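Local coordinates for protein probable nitrite reductase [nad(p)h] small subunit NIRD (Mycobacterium tuberculosis, PDB 4AIV) that is the Rieske-like small subunit that associates with NirB and is probably required for the NADH-dependent reduction of nitrite to ammonium, at residues D31-A36 with P99-R104; A36-D41 with H46-V51; G69-V74 with S89-P94. All coordinates share one frame; numbering follows the deposited sequence.

Contacts 1 and 2 lie in the same six-stranded antiparallel sheet and share Ala36 on strand 34-39. Contact 2 is the buried core, a hairpin of strands 34-39 and 45-49 near the centre of the chain. Contact 1 spans strand 45-49, is partly buried and joins a methyl-on-ring contact to water bridges. The two touch directly: Tyr101 N lies 2.8 Å from Ala47 O. Contact 3 joins the smaller three-stranded sheet to the loop that follows it, on the other side of the chain's centre from contact 1. It is partly buried and relies on leucine methyls, an arginine and one water. Phe38 and Leu40 of contact 2 pack on Val74 and Ala72 of contact 3.

Contact 1 (D31-A36 with P99-R104); sequences DGSQVA and PVYPAR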
loop_
_atom_site.group_PDB
_atom_site.type_symbol
_atom_site.label_atom_id
_atom_site.label_comp_id
_atom_site.label_asym_id
_atom_site.label_seq_id
_atom_site.Cartn_x
_atom_site.Cartn_y
_atom_site.Cartn_z
ATOM N N ASP A 31 -2.533 12.448 -9.521
ATOM C CA ASP A 31 -2.027 12.292 -10.888
ATOM C C ASP A 31 -2.543 11.023 -11.567
ATOM O O ASP A 31 -2.121 10.687 -12.671
ATOM C CB ASP A 31 -0.495 12.311 -10.908
ATOM C CG ASP A 31 0.109 11.026 -10.382
ATOM O OD1 ASP A 31 -0.569 10.311 -9.607
ATOM O OD2 ASP A 31 1.272 10.731 -10.731
ATOM N N GLY A 32 -3.447 10.310 -10.902
ATOM C CA GLY A 32 -4.009 9.100 -11.472
ATOM C C GLY A 32 -3.337 7.804 -11.049
ATOM O O GLY A 32 -3.816 6.723 -11.413
ATOM N N SER A 33 -2.238 7.893 -10.295
ATOM C CA SER A 33 -1.608 6.691 -9.737
ATOM C C SER A 33 -2.632 5.919 -8.905
ATOM O O SER A 33 -3.459 6.521 -8.213
ATOM C CB SER A 33 -0.415 7.049 -8.838
ATOM O OG SER A 33 0.501 7.887 -9.509
ATOM N N GLN A 34 -2.575 4.594 -8.986
ATOM C CA GLN A 34 -3.485 3.737 -8.241
ATOM C C GLN A 34 -2.695 3.093 -7.137
ATOM O O GLN A 34 -1.608 2.556 -7.369
ATOM C CB GLN A 34 -4.065 2.632 -9.122
ATOM C CG GLN A 34 -4.641 3.083 -10.424
ATOM C CD GLN A 34 -5.159 1.899 -11.192
ATOM O OE1 GLN A 34 -5.411 0.839 -10.606
ATOM N NE2 GLN A 34 -5.308 2.055 -12.502
ATOM N N VAL A 35 -3.266 3.119 -5.941
ATOM C CA VAL A 35 -2.552 2.737 -4.737
ATOM C C VAL A 35 -3.346 1.708 -3.925
ATOM O O VAL A 35 -4.569 1.803 -3.836
ATOM C CB VAL A 35 -2.304 4.010 -3.903
ATOM C CG1 VAL A 35 -2.230 3.701 -2.433
ATOM C CG2 VAL A 35 -1.049 4.722 -4.410
ATOM N N ALA A 36 -2.659 0.707 -3.373
ATOM C CA ALA A 36 -3.285 -0.200 -2.413
ATOM C C ALA A 36 -2.916 0.275 -1.005
ATOM O O ALA A 36 -1.730 0.290 -0.638
ATOM C CB ALA A 36 -2.815 -1.637 -2.636
ATOM N N PRO A 99 5.754 0.062 -6.435
ATOM C CA PRO A 99 6.128 1.333 -5.804
ATOM C C PRO A 99 5.561 1.435 -4.402
ATOM O O PRO A 99 4.526 0.829 -4.097
ATOM C CB PRO A 99 5.466 2.390 -6.708
ATOM C CG PRO A 99 4.357 1.651 -7.409
ATOM C CD PRO A 99 4.917 0.270 -7.632
ATOM N N VAL A 100 6.241 2.197 -3.553
ATOM C CA VAL A 100 5.747 2.480 -2.217
ATOM C C VAL A 100 5.511 3.980 -2.139
ATOM O O VAL A 100 6.250 4.759 -2.739
ATOM C CB VAL A 100 6.730 1.985 -1.108
ATOM C CG1 VAL A 100 8.123 2.602 -1.290
ATOM C CG2 VAL A 100 6.181 2.279 0.288
ATOM N N TYR A 101 4.450 4.381 -1.448
ATOM C CA TYR A 101 4.072 5.786 -1.375
ATOM C C TYR A 101 4.048 6.197 0.088
ATOM O O TYR A 101 3.565 5.440 0.935
ATOM C CB TYR A 101 2.683 6.014 -2.003
ATOM C CG TYR A 101 2.614 5.669 -3.474
ATOM C CD1 TYR A 101 2.437 4.351 -3.892
ATOM C CD2 TYR A 101 2.749 6.654 -4.447
ATOM C CE1 TYR A 101 2.375 4.027 -5.246
ATOM C CE2 TYR A 101 2.691 6.340 -5.803
ATOM C CZ TYR A 101 2.511 5.028 -6.194
ATOM O OH TYR A 101 2.462 4.721 -7.538
ATOM N N PRO A 102 4.564 7.396 0.392
ATOM C CA PRO A 102 4.444 7.878 1.776
ATOM C C PRO A 102 2.979 7.894 2.207
ATOM O O PRO A 102 2.088 8.277 1.437
ATOM C CB PRO A 102 4.994 9.306 1.709
ATOM C CG PRO A 102 5.914 9.304 0.493
ATOM C CD PRO A 102 5.252 8.356 -0.493
ATOM N N ALA A 103 2.731 7.440 3.427
ATOM C CA ALA A 103 1.382 7.381 3.958
ATOM C C ALA A 103 1.420 7.808 5.417
ATOM O O ALA A 103 2.295 7.391 6.181
ATOM C CB ALA A 103 0.815 5.979 3.816
ATOM N N ARG A 104 0.477 8.654 5.803
ATOM C CA ARG A 104 0.468 9.171 7.161
ATOM C C ARG A 104 -0.941 9.244 7.727
ATOM O O ARG A 104 -1.937 9.195 6.986
ATOM C CB ARG A 104 1.129 10.564 7.201
ATOM C CG ARG A 104 0.337 11.646 6.479
ATOM C CD ARG A 104 1.027 12.997 6.615
ATOM N NE ARG A 104 0.272 14.077 5.976
ATOM C CZ ARG A 104 0.755 15.298 5.774
ATOM N NH1 ARG A 104 1.997 15.587 6.159
ATOM N NH2 ARG A 104 0.006 16.224 5.175
HETATM O O HOH W 1 3.278 6.515 -9.292
HETATM O O HOH W 2 0.876 2.867 -8.562
#
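The CA atoms of Val35 and Tyr101, the nearest pair of the two segments, are 8.0 Å apart, too far for direct strand pairing, and no hydrogen bond joins 31-36 directly to 99-104. The segments meet through side chains and two bridging waters. The CG2 methyl of Val35 sits over one face of the Tyr101 ring. Val35 CG2 is 3.7 Å from the centroid of the Tyr101 ring and 19° off the normal, a CH-pi contact. It lies toward the CD1-CE1 rim. Val35 CG2 is nearest to Tyr101 CD1, at 3.5 Å. With chi1 at 151°, Val35 CG1 lies roughly anti to the backbone N, which leaves CG2 beside that N and over the ring. At the far end of the tyrosine, the hydroxyl passes near Ser33 CB.

Two waters hold that hydroxyl. One lies in the plane of the ring, 2.6 Å from Tyr101 OH, and donates to Ser33 OG. The other is also bonded to Tyr101 OH and donates to Gln34 O at 2.8 Å. The serine is fixed in turn by Asp31. Asp31 OD1 accepts from Ser33 OG at 2.7 Å, on its syn side. The same oxygen accepts from Ser33 N, from above the carboxylate plane, which closes an Asx turn. One carboxylate oxygen therefore orients the residue that anchors the first water.

Strand 45-49 runs between strands 34-39 and 100-105 in the sheet. Both Val35 and Tyr101 rest on its Ala47. Leu29 also touches both side chains, and Val113 of strand 110-117 packs on the tyrosine.

Contact 2 (A36-D41 with H46-V51); sequences ALFRLD and HAVGNV
Ala36 to Phe38 pair with His46 to Val48 as the two arms of an antiparallel beta hairpin. The axes of the strand pieces 36-39 and 46-49 approach to 4.8 Å, and their N-to-C directions differ by 155°. Ala36-Val48 and Phe38-His46 are hydrogen-bonded pairs, with Leu37-Ala47 the non-hydrogen-bonded pair between them. The shortest of the four backbone bonds is Ala36 N to Val48 O, 2.6 Å. Two CA-H...O contacts add to the ladder, one from Ala47 CA to Ala36 O and one from Leu37 CA to His46 O.

The Leu40 side chain can be followed outward. CB points toward the other arm. Leu40 CG is anti to the carbonyl carbon (chi1 -52°) and comes within 3.9 Å of His46 CD2. At the tip, Leu40 CD1 comes to 3.6 Å from His46 CD2 and also lies near NE2. The two side chains cross at about a right angle. Beyond the hairpin, Leu40 also packs on Val65 of strand 64-68.

Phe38 turns the edge of its ring to His46 O and Val48 CG2. Leu37 CD1 reaches Ala47 CB at 4.2 Å on the other face of the sheet.

Four backbone hydrogen bonds hold the strands together, and the side-chain contacts added to them are mainly apolar. The backbone polar groups of the paired residues are thus satisfied between the strands or by neighbouring strands. The polar ends of two side chains turn to other partners: His46 NE2 bonds to Ser44 OG, and Asn50 OD1 accepts from Ser61 N.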
loop_
_atom_site.group_PDB
_atom_site.type_symbol
_atom_site.label_atom_id
_atom_site.label_comp_id
_atom_site.label_asym_id
_atom_site.label_seq_id
_atom_site.Cartn_x
_atom_site.Cartn_y
_atom_site.Cartn_z
ATOM N N ALA A 36 -2.659 0.707 -3.373
ATOM C CA ALA A 36 -3.285 -0.200 -2.413
ATOM C C ALA A 36 -2.916 0.275 -1.005
ATOM O O ALA A 36 -1.730 0.290 -0.638
ATOM C CB ALA A 36 -2.815 -1.637 -2.636
ATOM N N LEU A 37 -3.926 0.669 -0.233
ATOM C CA LEU A 37 -3.721 1.209 1.111
ATOM C C LEU A 37 -4.168 0.216 2.182
ATOM O O LEU A 37 -5.279 -0.313 2.116
ATOM C CB LEU A 37 -4.500 2.520 1.275
ATOM C CG LEU A 37 -4.481 3.182 2.669
ATOM C CD1 LEU A 37 -3.077 3.727 3.042
ATOM C CD2 LEU A 37 -5.541 4.286 2.761
ATOM N N PHE A 38 -3.305 -0.023 3.168
ATOM C CA PHE A 38 -3.595 -0.951 4.259
ATOM C C PHE A 38 -3.302 -0.306 5.622
ATOM O O PHE A 38 -2.282 0.361 5.794
ATOM C CB PHE A 38 -2.699 -2.193 4.152
ATOM C CG PHE A 38 -2.795 -2.926 2.834
ATOM C CD1 PHE A 38 -2.003 -2.553 1.752
ATOM C CD2 PHE A 38 -3.658 -4.006 2.689
ATOM C CE1 PHE A 38 -2.073 -3.248 0.547
ATOM C CE2 PHE A 38 -3.739 -4.705 1.478
ATOM C CZ PHE A 38 -2.951 -4.320 0.411
ATOM N N ARG A 39 -4.179 -0.536 6.593
ATOM C CA ARG A 39 -3.868 -0.267 7.998
ATOM C C ARG A 39 -3.515 -1.596 8.691
ATOM O O ARG A 39 -4.183 -2.613 8.483
ATOM C CB ARG A 39 -5.058 0.411 8.683
ATOM C CG ARG A 39 -5.083 0.327 10.206
ATOM C CD ARG A 39 -6.289 1.089 10.758
ATOM N NE ARG A 39 -6.459 0.897 12.197
ATOM C CZ ARG A 39 -7.446 1.423 12.916
ATOM N NH1 ARG A 39 -8.366 2.190 12.340
ATOM N NH2 ARG A 39 -7.509 1.183 14.218
ATOM N N LEU A 40 -2.455 -1.598 9.498
ATOM C CA LEU A 40 -2.044 -2.814 10.204
ATOM C C LEU A 40 -2.454 -2.774 11.675
ATOM O O LEU A 40 -2.846 -1.725 12.190
ATOM C CB LEU A 40 -0.528 -3.012 10.102
ATOM C CG LEU A 40 0.082 -2.965 8.695
ATOM C CD1 LEU A 40 1.567 -3.290 8.744
ATOM C CD2 LEU A 40 -0.644 -3.919 7.738
ATOM N N ASP A 41 -2.345 -3.919 12.349
ATOM C CA ASP A 41 -2.662 -4.011 13.775
ATOM C C ASP A 41 -1.856 -3.069 14.650
ATOM O O ASP A 41 -2.369 -2.581 15.660
ATOM C CB ASP A 41 -2.514 -5.443 14.285
ATOM C CG ASP A 41 -3.652 -6.340 13.825
ATOM O OD1 ASP A 41 -4.736 -5.802 13.481
ATOM O OD2 ASP A 41 -3.460 -7.576 13.803
ATOM N N HIS A 46 0.047 1.833 5.270
ATOM C CA HIS A 46 1.052 1.637 4.232
ATOM C C HIS A 46 0.391 1.684 2.862
ATOM O O HIS A 46 -0.693 1.120 2.665
ATOM C CB HIS A 46 1.779 0.303 4.430
ATOM C CG HIS A 46 2.534 0.227 5.719
ATOM N ND1 HIS A 46 3.836 0.649 5.854
ATOM C CD2 HIS A 46 2.141 -0.181 6.953
ATOM C CE1 HIS A 46 4.227 0.497 7.098
ATOM N NE2 HIS A 46 3.215 -0.016 7.795
ATOM N N ALA A 47 1.038 2.358 1.921
ATOM C CA ALA A 47 0.497 2.482 0.566
ATOM C C ALA A 47 1.499 1.972 -0.455
ATOM O O ALA A 47 2.648 2.455 -0.518
ATOM C CB ALA A 47 0.123 3.935 0.268
ATOM N N VAL A 48 1.074 0.983 -1.245
ATOM C CA VAL A 48 1.911 0.441 -2.308
ATOM C C VAL A 48 1.142 0.455 -3.636
ATOM O O VAL A 48 -0.073 0.681 -3.659
ATOM C CB VAL A 48 2.425 -1.001 -1.992
ATOM C CG1 VAL A 48 3.313 -0.999 -0.741
ATOM C CG2 VAL A 48 1.263 -1.976 -1.833
ATOM N N GLY A 49 1.851 0.240 -4.737
ATOM C CA GLY A 49 1.203 0.157 -6.040
ATOM C C GLY A 49 0.039 -0.826 -6.039
ATOM O O GLY A 49 0.141 -1.915 -5.482
ATOM N N ASN A 50 -1.074 -0.441 -6.651
ATOM C CA ASN A 50 -2.253 -1.308 -6.700
ATOM C C ASN A 50 -2.177 -2.356 -7.818
ATOM O O ASN A 50 -2.974 -3.309 -7.861
ATOM C CB ASN A 50 -3.525 -0.469 -6.859
ATOM C CG ASN A 50 -4.773 -1.226 -6.460
ATOM O OD1 ASN A 50 -4.766 -2.008 -5.498
ATOM N ND2 ASN A 50 -5.854 -1.006 -7.201
ATOM N N VAL A 51 -1.221 -2.182 -8.724
ATOM C CA VAL A 51 -1.104 -3.085 -9.862
ATOM C C VAL A 51 -0.085 -4.200 -9.607
ATOM O O VAL A 51 1.088 -3.936 -9.324
ATOM C CB VAL A 51 -0.745 -2.322 -11.155
ATOM C CG1 VAL A 51 -0.640 -3.288 -12.327
ATOM C CG2 VAL A 51 -1.776 -1.233 -11.432
#

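Contact 3 (G69-V74 with S89-P94); sequences GGRAMV and SCLDDP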
loop_
_atom_site.group_PDB
_atom_site.type_symbol
_atom_site.label_atom_id
_atom_site.label_comp_id
_atom_site.label_asym_id
_atom_site.label_seq_id
_atom_site.Cartn_x
_atom_site.Cartn_y
_atom_site.Cartn_z
ATOM N N GLY A 69 8.936 -13.566 8.293
ATOM C CA GLY A 69 10.036 -13.361 9.215
ATOM C C GLY A 69 9.882 -12.055 9.976
ATOM O O GLY A 69 10.852 -11.311 10.163
ATOM N N GLY A 70 8.650 -11.770 10.395
ATOM C CA GLY A 70 8.351 -10.561 11.144
ATOM C C GLY A 70 8.094 -9.341 10.277
ATOM O O GLY A 70 7.714 -8.280 10.776
ATOM N N ARG A 71 8.293 -9.488 8.972
ATOM C CA ARG A 71 8.184 -8.357 8.055
ATOM C C ARG A 71 6.793 -8.273 7.425
ATOM O O ARG A 71 6.323 -9.235 6.819
ATOM C CB ARG A 71 9.247 -8.473 6.971
ATOM C CG ARG A 71 9.418 -7.228 6.157
ATOM C CD ARG A 71 10.749 -7.251 5.473
ATOM N NE ARG A 71 10.914 -6.089 4.618
ATOM C CZ ARG A 71 11.822 -6.009 3.658
ATOM N NH1 ARG A 71 12.639 -7.034 3.439
ATOM N NH2 ARG A 71 11.903 -4.915 2.912
ATOM N N ALA A 72 6.141 -7.119 7.580
ATOM C CA ALA A 72 4.772 -6.938 7.106
ATOM C C ALA A 72 4.709 -7.018 5.580
ATOM O O ALA A 72 5.518 -6.415 4.869
ATOM C CB ALA A 72 4.212 -5.609 7.596
ATOM N N MET A 73 3.757 -7.775 5.068
ATOM C CA MET A 73 3.667 -7.908 3.626
ATOM C C MET A 73 2.241 -8.102 3.176
ATOM O O MET A 73 1.347 -8.336 3.986
ATOM C CB MET A 73 4.567 -9.053 3.124
ATOM C CG MET A 73 4.352 -10.404 3.816
ATOM S SD MET A 73 2.863 -11.291 3.290
ATOM C CE MET A 73 3.318 -12.979 3.707
ATOM N N VAL A 74 2.032 -7.981 1.870
ATOM C CA VAL A 74 0.759 -8.345 1.269
ATOM C C VAL A 74 1.022 -9.397 0.185
ATOM O O VAL A 74 1.984 -9.290 -0.585
ATOM C CB VAL A 74 0.029 -7.103 0.682
ATOM C CG1 VAL A 74 0.901 -6.399 -0.356
ATOM C CG2 VAL A 74 -1.323 -7.498 0.081
ATOM N N SER A 89 9.236 -4.105 -2.100
ATOM C CA SER A 89 10.005 -5.188 -2.718
ATOM C C SER A 89 9.255 -6.516 -2.695
ATOM O O SER A 89 8.616 -6.877 -1.698
ATOM C CB SER A 89 11.387 -5.351 -2.066
ATOM O OG SER A 89 11.282 -5.678 -0.691
ATOM N N CYS A 90 9.336 -7.252 -3.797
ATOM C CA CYS A 90 8.800 -8.604 -3.817
ATOM C C CYS A 90 9.741 -9.493 -3.015
ATOM O O CYS A 90 10.908 -9.674 -3.373
ATOM C CB CYS A 90 8.669 -9.130 -5.243
ATOM S SG CYS A 90 7.917 -10.787 -5.342
ATOM N N LEU A 91 9.230 -10.051 -1.927
ATOM C CA LEU A 91 10.057 -10.869 -1.049
ATOM C C LEU A 91 10.358 -12.236 -1.673
ATOM O O LEU A 91 11.264 -12.931 -1.233
ATOM C CB LEU A 91 9.386 -11.019 0.319
ATOM C CG LEU A 91 9.181 -9.718 1.116
ATOM C CD1 LEU A 91 8.391 -9.985 2.400
ATOM C CD2 LEU A 91 10.522 -9.054 1.441
ATOM N N ASP A 92 9.607 -12.612 -2.709
ATOM C CA ASP A 92 9.801 -13.914 -3.370
ATOM C C ASP A 92 10.689 -13.833 -4.619
ATOM O O ASP A 92 11.188 -14.852 -5.100
ATOM C CB ASP A 92 8.459 -14.538 -3.756
ATOM C CG ASP A 92 7.561 -14.813 -2.549
ATOM O OD1 ASP A 92 8.080 -15.043 -1.429
ATOM O OD2 ASP A 92 6.329 -14.813 -2.738
ATOM N N ASP A 93 10.859 -12.624 -5.151
ATOM C CA ASP A 93 11.676 -12.394 -6.343
ATOM C C ASP A 93 12.256 -10.993 -6.260
ATOM O O ASP A 93 11.584 -10.015 -6.601
ATOM C CB ASP A 93 10.835 -12.543 -7.619
ATOM C CG ASP A 93 11.680 -12.510 -8.898
ATOM O OD1 ASP A 93 12.839 -12.047 -8.861
ATOM O OD2 ASP A 93 11.168 -12.939 -9.955
ATOM N N PRO A 94 13.516 -10.895 -5.808
ATOM C CA PRO A 94 14.226 -9.635 -5.554
ATOM C C PRO A 94 14.261 -8.681 -6.753
ATOM O O PRO A 94 14.437 -7.475 -6.555
ATOM C CB PRO A 94 15.644 -10.097 -5.203
ATOM C CG PRO A 94 15.462 -11.479 -4.658
ATOM C CD PRO A 94 14.340 -12.071 -5.471
HETATM O O HOH W 3 13.609 -6.351 0.606
#
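Arg71 and Leu91 meet where the small three-stranded antiparallel sheet of this Rieske-like fold is flanked by the loop that follows strand 82-84. Arg71 and Met73 lie on strand 71-75, the middle strand of that sheet. Ser89 and Leu91 lie in the loop. No direct hydrogen bond joins the two segments.

Van der Waals contact centres on Leu91, whose two methyls divide the work. Leu91 CD1 goes to Met73 CB at 4.0 Å, the one apolar pair across the contact. Leu91 CD2 lies over one face of the Arg71 guanidinium, 3.5 Å from Arg71 NH1 and 4.0 Å from Arg71 CZ. The arginine and leucine side chains cross each other obliquely. Arg71 CG is anti to the backbone N (chi1 -168°), and its chain runs extended to NE. The extended chain brings the guanidinium to the Leu91 CD2 methyl. Ala84 of strand 82-84 touches both Arg71 and Leu91.

The ionic part lies with acids just before the loop segment. Arg71 NH2 forms salt bridges with Asp87 OD2 and Asp86 OD1. These carboxylates probably hold the guanidinium in place, and the leucine methyl covers one of its faces. Asp87 OD1 is hydrogen-bonded with Ser89 OG.

The remaining link is through water. One water donates to Ser89 OG at 2.7 Å and accepts from Arg71 NH1 at 3.1 Å.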